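Local atomic coordinates of peroxisomal membrane protein LPX1 (Saccharomyces cerevisiae, PDB entry 2Y6U), a protein that hydrolyses acyl esters, with esterase, lipase and phospholipase A activity, and belongs to the alpha/beta hydrolases of the peroxisome. Residues 106-111 / 256-261; 94-99 / 263-268. One frame throughout, in Å; residues are numbered along the deposited sequence. Where two conformers were deposited one is given.

Contact 1: 106-111 / 256-261; sequences GRLGTN and KMEQAQ
Leu108 and Gly109, in the irregular loop between helices 98-103 and 114-125, face the start of helix 259-264, where Glu258 occupies the N-cap position and Gln261 lies in the first turn. The polar link runs from side chain to backbone: Gln261 NE2 donates to Gly109 O at 3.3 Å, long but nearly straight, with an N-H...O angle of 172°. The acceptor lies in the Gln261 amide plane, whereas the donor is tilted 24° from the carbonyl plane of Gly109. One water donates to both Gly109 O and Gln261 OE1, closing a small ring. The same OE1 accepts from Asn96 ND2, so the buried amide is held at both ends. In this alpha/beta hydrolase the contact joins the loop after helix 98-103 to a short helix in the long insertion between strands 164-168 and 286-292. A bend at chi2 (-64°) brings the Gln261 amide across Leu108, its NE2 3.6 Å from Leu108 CB. A contact of Leu108 CD1 with Glu258, modelled in two positions, is doubtful. A leucine in place of Gln261 would probably leave Gly109 O without its amide donor and Asn96 ND2 without its acceptor. Phe367 of the second subunit packs on Gln261.

Contact 2: 94-99 / 263-268; sequences QVNHGD and LLCYMN
Cys265 meets His97 and Asn96 through its sulfur. With His97 the contact is of sulfur-aromatic type: the thiol comes to the edge of the imidazole, near the ring plane, SG being 4.6 Å from the ring centroid and 75° off the normal. The sulfur lies off the CE1-NE2 side of the ring, 3.6 Å from His97 CE1 and 3.9 Å from His97 NE2. With SG anti to its carbonyl carbon, Cys265 directs the sulfur toward the Gln94-His97 turn.

Van der Waals packing adds a looser touch, Asn96 ND2, itself engaged with Gln261, standing 4.1 Å from Cys265 SG. The backbones stay well apart, the nearest CA atoms, those of Asn96 and Cys265, being 9.3 Å from each other, so side chains alone bridge the interval.

Hydrogen bonds lie within or beside the segments and help to orient the groups that touch. Gln94 to His97 is a type I beta turn, closed by His97 N to Gln94 O. Asn96 CG sits between its backbone N and carbonyl carbon (chi1 66°), which brings OD1 within 2.8 Å of His97 ND1; at 125° this bond is weak. The other imidazole nitrogen, NE2, is bonded to Gly62 N, and the two bonds together would be expected to restrict ring rotation.

The turn follows strand 84-92 of the central sheet and leads into helix 98-103. His59, just beyond strand 51-58, meets the His97 ring, while Cys265, on segment 263-268, lies near, without touching, the probable nucleophile elbow between strand 137-144 and helix 146-157.

Contacts 1 and 2 have centres about 7 Å apart, and both involve helix 259-264, its first turn in contact 1 and its later residues with the chain beyond in contact 2. Along the chain the order is 94-99, 106-111, 256-261, 263-268, so the pairing of the outer two segments encloses that of the inner two. Direct links tie them: Lys256 NZ to Asp99 OD1, a 2.6 Å salt bridge, and Asn111 OD1 to Asn268 ND2, a probable hydrogen bond of 2.8 Å. Together they join the insertion, which is consistent with a cap over the core, to the loops flanking helix 98-103 near the probable nucleophile elbow, and both also touch the second subunit of the dimer.

Contact 1: 106-111 / 256-261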
loop_
_atom_site.group_PDB
_atom_site.type_symbol
_atom_site.label_atom_id
_atom_site.label_comp_id
_atom_site.label_asym_id
_atom_site.label_seq_id
_atom_site.Cartn_x
_atom_site.Cartn_y
_atom_site.Cartn_z
ATOM N N GLY A 106 -3.725 -16.555 20.168
ATOM C CA GLY A 106 -3.186 -17.803 19.617
ATOM C C GLY A 106 -2.667 -17.692 18.162
ATOM O O GLY A 106 -2.071 -18.629 17.699
ATOM N N ARG A 107 -2.991 -16.614 17.452
ATOM C CA ARG A 107 -2.576 -16.420 16.069
ATOM C C ARG A 107 -1.329 -15.597 15.874
ATOM O O ARG A 107 -0.732 -15.664 14.793
ATOM C CB ARG A 107 -3.622 -15.657 15.270
ATOM C CG ARG A 107 -4.985 -16.317 15.223
ATOM C CD ARG A 107 -5.975 -15.353 14.494
ATOM N NE ARG A 107 -7.335 -15.946 14.571
ATOM C CZ ARG A 107 -8.448 -15.209 14.495
ATOM N NH1 ARG A 107 -8.372 -13.875 14.335
ATOM N NH2 ARG A 107 -9.627 -15.801 14.619
ATOM N N LEU A 108 -0.970 -14.798 16.879
ATOM C CA LEU A 108 0.127 -13.841 16.730
ATOM C C LEU A 108 1.515 -14.526 16.804
ATOM O O LEU A 108 1.713 -15.449 17.521
ATOM C CB LEU A 108 0.028 -12.767 17.791
ATOM C CG LEU A 108 -1.185 -11.829 17.765
ATOM C CD1 LEU A 108 -1.242 -11.037 19.113
ATOM C CD2 LEU A 108 -1.226 -11.001 16.450
ATOM N N GLY A 109 2.413 -14.138 15.903
ATOM C CA GLY A 109 3.835 -14.551 15.936
ATOM C C GLY A 109 4.754 -13.478 16.533
ATOM O O GLY A 109 4.313 -12.559 17.272
ATOM N N THR A 110 6.060 -13.652 16.341
ATOM C CA THR A 110 7.072 -12.791 16.980
ATOM C C THR A 110 7.400 -11.544 16.131
ATOM O O THR A 110 7.986 -10.586 16.631
ATOM C CB THR A 110 8.323 -13.551 17.240
ATOM O OG1 THR A 110 8.793 -14.081 15.993
ATOM C CG2 THR A 110 7.984 -14.731 18.216
ATOM N N ASN A 111 6.943 -11.503 14.897
ATOM C CA ASN A 111 7.388 -10.410 14.035
ATOM C C ASN A 111 6.235 -9.374 13.887
ATOM O O ASN A 111 5.436 -9.528 12.994
ATOM C CB ASN A 111 7.866 -11.029 12.700
ATOM C CG ASN A 111 8.476 -9.959 11.634
ATOM O OD1 ASN A 111 8.540 -8.835 11.953
ATOM N ND2 ASN A 111 9.018 -10.438 10.495
ATOM N N LYS A 256 -5.581 -7.319 28.234
ATOM C CA LYS A 256 -5.705 -7.527 26.823
ATOM C C LYS A 256 -4.304 -7.449 26.192
ATOM O O LYS A 256 -3.955 -8.263 25.315
ATOM C CB LYS A 256 -6.672 -6.475 26.198
ATOM C CG LYS A 256 -8.083 -6.623 26.757
ATOM C CD LYS A 256 -9.042 -5.747 26.038
ATOM C CE LYS A 256 -10.483 -6.017 26.545
ATOM N NZ LYS A 256 -11.268 -4.766 26.081
ATOM N N MET A 257 -3.553 -6.419 26.568
ATOM C CA MET A 257 -2.153 -6.318 26.182
ATOM C C MET A 257 -1.288 -7.447 26.768
ATOM O O MET A 257 -1.113 -7.541 28.016
ATOM C CB MET A 257 -1.576 -4.997 26.603
ATOM C CG MET A 257 -0.226 -4.663 25.957
ATOM S SD MET A 257 -0.523 -4.282 24.153
ATOM C CE MET A 257 0.928 -5.090 23.382
ATOM N N GLU A 258 -0.796 -8.314 25.903
ATOM C CA GLU A 258 0.081 -9.433 26.288
ATOM C C GLU A 258 1.502 -8.884 26.519
ATOM O O GLU A 258 2.028 -8.125 25.699
ATOM C CB GLU A 258 0.099 -10.518 25.177
ATOM C CG GLU A 258 -1.214 -11.324 24.937
ATOM C CD GLU A 258 -1.358 -11.767 23.507
ATOM O OE1 GLU A 258 -1.742 -10.935 22.607
ATOM O OE2 GLU A 258 -0.991 -12.908 23.242
ATOM N N GLN A 259 2.157 -9.283 27.621
ATOM C CA GLN A 259 3.486 -8.782 27.893
ATOM C C GLN A 259 4.449 -9.101 26.746
ATOM O O GLN A 259 5.230 -8.268 26.376
ATOM C CB GLN A 259 4.078 -9.393 29.166
ATOM C CG GLN A 259 5.474 -8.845 29.483
ATOM C CD GLN A 259 5.936 -9.170 30.910
ATOM O OE1 GLN A 259 5.865 -10.290 31.332
ATOM N NE2 GLN A 259 6.367 -8.164 31.644
ATOM N N ALA A 260 4.451 -10.333 26.242
ATOM C CA ALA A 260 5.356 -10.673 25.116
ATOM C C ALA A 260 5.163 -9.772 23.924
ATOM O O ALA A 260 6.140 -9.324 23.287
ATOM C CB ALA A 260 5.184 -12.155 24.730
ATOM N N GLN A 261 3.893 -9.455 23.608
ATOM C CA GLN A 261 3.568 -8.577 22.429
ATOM C C GLN A 261 4.011 -7.137 22.669
ATOM O O GLN A 261 4.533 -6.487 21.757
ATOM C CB GLN A 261 2.093 -8.683 22.061
ATOM C CG GLN A 261 1.738 -10.054 21.502
ATOM C CD GLN A 261 2.444 -10.349 20.204
ATOM O OE1 GLN A 261 2.787 -9.448 19.490
ATOM N NE2 GLN A 261 2.643 -11.612 19.898
HETATM O O HOH W 1 3.265 -9.952 16.755
#

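Contact 2: 94-99 / 263-268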
loop_
_atom_site.group_PDB
_atom_site.type_symbol
_atom_site.label_atom_id
_atom_site.label_comp_id
_atom_site.label_asym_id
_atom_site.label_seq_id
_atom_site.Cartn_x
_atom_site.Cartn_y
_atom_site.Cartn_z
ATOM N N GLN A 94 -4.184 -1.926 16.963
ATOM C CA GLN A 94 -3.267 -2.734 16.126
ATOM C C GLN A 94 -3.491 -4.218 16.475
ATOM O O GLN A 94 -3.985 -4.548 17.569
ATOM C CB GLN A 94 -1.855 -2.340 16.466
ATOM C CG GLN A 94 -1.475 -0.921 16.007
ATOM C CD GLN A 94 -1.540 -0.834 14.488
ATOM O OE1 GLN A 94 -0.834 -1.530 13.765
ATOM N NE2 GLN A 94 -2.378 0.052 14.000
ATOM N N VAL A 95 -3.065 -5.128 15.577
ATOM C CA VAL A 95 -3.398 -6.555 15.679
ATOM C C VAL A 95 -3.008 -7.177 16.994
ATOM O O VAL A 95 -3.696 -8.087 17.460
ATOM C CB VAL A 95 -2.774 -7.418 14.520
ATOM C CG1 VAL A 95 -3.457 -7.148 13.143
ATOM C CG2 VAL A 95 -1.247 -7.271 14.491
ATOM N N ASN A 96 -1.908 -6.694 17.599
ATOM C CA ASN A 96 -1.442 -7.244 18.833
ATOM C C ASN A 96 -1.703 -6.425 20.097
ATOM O O ASN A 96 -1.025 -6.587 21.088
ATOM C CB ASN A 96 0.067 -7.594 18.650
ATOM C CG ASN A 96 0.916 -6.388 18.440
ATOM O OD1 ASN A 96 0.407 -5.340 18.088
ATOM N ND2 ASN A 96 2.221 -6.513 18.731
ATOM N N HIS A 97 -2.665 -5.515 19.999
ATOM C CA HIS A 97 -3.101 -4.633 21.078
ATOM C C HIS A 97 -4.634 -4.728 21.342
ATOM O O HIS A 97 -5.389 -4.983 20.423
ATOM C CB HIS A 97 -2.748 -3.167 20.773
ATOM C CG HIS A 97 -1.269 -2.877 20.807
ATOM N ND1 HIS A 97 -0.409 -3.300 19.797
ATOM C CD2 HIS A 97 -0.522 -2.126 21.660
ATOM C CE1 HIS A 97 0.827 -2.931 20.125
ATOM N NE2 HIS A 97 0.775 -2.148 21.189
ATOM N N GLY A 98 -5.064 -4.431 22.559
ATOM C CA GLY A 98 -6.490 -4.126 22.812
ATOM C C GLY A 98 -7.381 -5.261 22.361
ATOM O O GLY A 98 -7.089 -6.433 22.598
ATOM N N ASP A 99 -8.496 -4.897 21.727
ATOM C CA ASP A 99 -9.545 -5.865 21.381
ATOM C C ASP A 99 -9.077 -6.664 20.208
ATOM O O ASP A 99 -9.538 -7.818 20.027
ATOM C CB ASP A 99 -10.873 -5.150 21.121
ATOM C CG ASP A 99 -11.516 -4.617 22.409
ATOM O OD1 ASP A 99 -11.387 -5.233 23.489
ATOM O OD2 ASP A 99 -12.178 -3.568 22.328
ATOM N N LEU A 263 6.605 -6.258 24.587
ATOM C CA LEU A 263 8.053 -6.309 24.447
ATOM C C LEU A 263 8.478 -6.368 22.976
ATOM O O LEU A 263 9.430 -5.693 22.590
ATOM C CB LEU A 263 8.642 -7.475 25.208
ATOM C CG LEU A 263 8.599 -7.281 26.744
ATOM C CD1 LEU A 263 9.024 -8.564 27.463
ATOM C CD2 LEU A 263 9.498 -6.094 27.218
ATOM N N LEU A 264 7.785 -7.188 22.172
ATOM C CA LEU A 264 8.056 -7.276 20.749
ATOM C C LEU A 264 7.905 -5.970 19.970
ATOM O O LEU A 264 8.442 -5.853 18.848
ATOM C CB LEU A 264 7.128 -8.340 20.106
ATOM C CG LEU A 264 7.384 -9.782 20.444
ATOM C CD1 LEU A 264 6.268 -10.745 20.032
ATOM C CD2 LEU A 264 8.763 -10.232 19.890
ATOM N N CYS A 265 7.183 -4.994 20.520
ATOM C CA CYS A 265 7.087 -3.702 19.907
ATOM C C CYS A 265 8.412 -2.972 19.913
ATOM O O CYS A 265 8.520 -2.021 19.197
ATOM C CB CYS A 265 6.092 -2.820 20.641
ATOM S SG CYS A 265 4.397 -3.422 20.390
ATOM N N TYR A 266 9.363 -3.393 20.751
ATOM C CA TYR A 266 10.620 -2.726 20.966
ATOM C C TYR A 266 11.799 -3.466 20.323
ATOM O O TYR A 266 12.912 -3.017 20.441
ATOM C CB TYR A 266 10.872 -2.490 22.488
ATOM C CG TYR A 266 9.790 -1.660 23.117
ATOM C CD1 TYR A 266 9.869 -0.232 23.132
ATOM C CD2 TYR A 266 8.663 -2.254 23.654
ATOM C CE1 TYR A 266 8.833 0.545 23.668
ATOM C CE2 TYR A 266 7.599 -1.479 24.172
ATOM C CZ TYR A 266 7.694 -0.085 24.173
ATOM O OH TYR A 266 6.696 0.648 24.717
ATOM N N MET A 267 11.600 -4.649 19.739
ATOM C CA MET A 267 12.690 -5.576 19.481
ATOM C C MET A 267 12.965 -5.726 17.987
ATOM O O MET A 267 13.855 -6.427 17.608
ATOM C CB MET A 267 12.307 -6.946 20.053
ATOM C CG MET A 267 12.234 -6.893 21.625
ATOM S SD MET A 267 11.447 -8.396 22.360
ATOM C CE MET A 267 12.678 -9.607 21.975
ATOM N N ASN A 268 12.198 -5.050 17.154
ATOM C CA ASN A 268 12.176 -5.403 15.709
ATOM C C ASN A 268 12.377 -4.206 14.775
ATOM O O ASN A 268 12.186 -4.351 13.555
ATOM C CB ASN A 268 10.742 -5.911 15.454
ATOM C CG ASN A 268 10.689 -6.902 14.375
ATOM O OD1 ASN A 268 11.692 -7.595 14.033
ATOM N ND2 ASN A 268 9.528 -6.932 13.709
#